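Local coordinates for SGNH hydrolase-type esterase domain-containing protein (Slackia heliotrinireducens DSM 20476, PDB 4S1P) that is a putative SGNH hydrolase of the GDSL-like lipase/acylhydrolase family and probably cleaves ester bonds, its natural substrate being unknown, at residues A[146-149]-A[150-154]. Sequence-based numbering, arbitrary orientation.
Sequences ADVA and APFRA
Phe152 N and Arg153 N donate to Val148 O and Ala149 O, at 3.2 Å and 2.9 Å respectively, two successive i to i+4 bonds that wind the chain into the first turn of helix 149-154, one residue after strand 144-147. At the start of that turn, Asp147 accepts from Ala150 N through its carboxylate oxygen OD1 (3.1 Å, N-H...O angle 151°). The amide meets this oxygen from above the carboxylate plane, 53° out of it. With CG anti to the backbone N (chi1 -176°), the short aspartate side chain swings forward over the turn, and both of its oxygens also lie against Ala150 CB. With an alanine here the Ala150 amide is likely to lose this capping acceptor, and the start of the helix to be less firmly held.

Pro151 suits the first turn, where its missing N-H costs no helical bond; its ring carbon CD is close to two carbonyl oxygens, 3.2 Å from Asp147 O and 3.3 Å from Val148 O. The proline side chain also touches Leu175 and Val179 of helix 170-184. On the buried side, Val148 and Phe152 lie alongside each other, pointing the same way. Val148 CG1, the branch anti to the backbone N, touches ring atom CD1 of Phe152 at 3.8 Å, two buried apolar side chains in contact. The Phe152 ring also stacks on Trp107 and meets Tyr161 edge-to-face. A methyl suits Ala150, which is exposed and whose CB lies 3.8 Å from Asp147 OD1. This is a capped strand-to-helix junction at the end of an outermost strand of the five-stranded parallel sheet, in the alpha/beta/alpha architecture of SGNH hydrolases.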
loop_
_atom_site.group_PDB
_atom_site.type_symbol
_atom_site.label_atom_id
_atom_site.label_comp_id
_atom_site.label_asym_id
_atom_site.label_seq_id
_atom_site.Cartn_x
_atom_site.Cartn_y
_atom_site.Cartn_z
ATOM N N ALA A 146 -0.074 -6.017 5.775
ATOM C CA ALA A 146 1.357 -5.764 5.953
ATOM C C ALA A 146 1.467 -4.430 6.691
ATOM O O ALA A 146 1.306 -3.381 6.066
ATOM C CB ALA A 146 2.037 -5.735 4.597
ATOM N N ASP A 147 1.650 -4.492 8.021
ATOM C CA ASP A 147 1.585 -3.325 8.873
ATOM C C ASP A 147 2.951 -2.689 8.930
ATOM O O ASP A 147 3.751 -3.008 9.792
ATOM C CB ASP A 147 1.080 -3.749 10.245
ATOM C CG ASP A 147 0.872 -2.597 11.217
ATOM O OD1 ASP A 147 1.289 -1.467 10.903
ATOM O OD2 ASP A 147 0.303 -2.818 12.313
ATOM N N VAL A 148 3.216 -1.759 8.020
ATOM C CA VAL A 148 4.517 -1.114 8.015
ATOM C C VAL A 148 4.579 0.004 9.068
ATOM O O VAL A 148 5.658 0.380 9.526
ATOM C CB VAL A 148 4.917 -0.655 6.595
ATOM C CG1 VAL A 148 6.353 -0.129 6.585
ATOM C CG2 VAL A 148 4.774 -1.807 5.589
ATOM N N ALA A 149 3.437 0.548 9.472
ATOM C CA ALA A 149 3.441 1.578 10.497
ATOM C C ALA A 149 4.066 1.089 11.787
ATOM O O ALA A 149 4.739 1.861 12.477
ATOM C CB ALA A 149 2.045 2.085 10.763
ATOM N N ALA A 150 3.793 -0.143 12.173
ATOM C CA ALA A 150 4.304 -0.647 13.462
ATOM C C ALA A 150 5.843 -0.551 13.559
ATOM O O ALA A 150 6.346 0.093 14.492
ATOM C CB ALA A 150 3.791 -2.063 13.736
ATOM N N PRO A 151 6.578 -1.121 12.586
ATOM C CA PRO A 151 8.030 -0.975 12.703
ATOM C C PRO A 151 8.535 0.431 12.440
ATOM O O PRO A 151 9.606 0.800 12.931
ATOM C CB PRO A 151 8.575 -1.990 11.711
ATOM C CG PRO A 151 7.440 -2.254 10.726
ATOM C CD PRO A 151 6.195 -2.144 11.585
ATOM N N PHE A 152 7.786 1.243 11.701
ATOM C CA PHE A 152 8.127 2.670 11.623
ATOM C C PHE A 152 8.106 3.310 13.008
ATOM O O PHE A 152 8.991 4.066 13.334
ATOM C CB PHE A 152 7.182 3.466 10.680
ATOM C CG PHE A 152 7.768 3.725 9.328
ATOM C CD1 PHE A 152 8.131 2.679 8.488
ATOM C CD2 PHE A 152 7.970 5.038 8.887
ATOM C CE1 PHE A 152 8.659 2.926 7.242
ATOM C CE2 PHE A 152 8.492 5.278 7.619
ATOM C CZ PHE A 152 8.826 4.231 6.816
ATOM N N ARG A 153 7.072 3.010 13.799
ATOM C CA ARG A 153 6.930 3.556 15.139
ATOM C C ARG A 153 8.054 3.032 16.052
ATOM O O ARG A 153 8.584 3.784 16.868
ATOM C CB ARG A 153 5.548 3.177 15.703
ATOM C CG ARG A 153 5.252 3.525 17.161
ATOM C CD ARG A 153 4.359 4.721 17.273
ATOM N NE ARG A 153 4.308 5.250 18.631
ATOM C CZ ARG A 153 3.466 6.211 19.005
ATOM N NH1 ARG A 153 2.609 6.734 18.126
ATOM N NH2 ARG A 153 3.466 6.630 20.269
ATOM N N ALA A 154 8.359 1.739 15.936
ATOM C CA ALA A 154 9.396 1.105 16.741
ATOM C C ALA A 154 10.781 1.588 16.369
ATOM O O ALA A 154 11.698 1.531 17.193
ATOM C CB ALA A 154 9.330 -0.410 16.598
#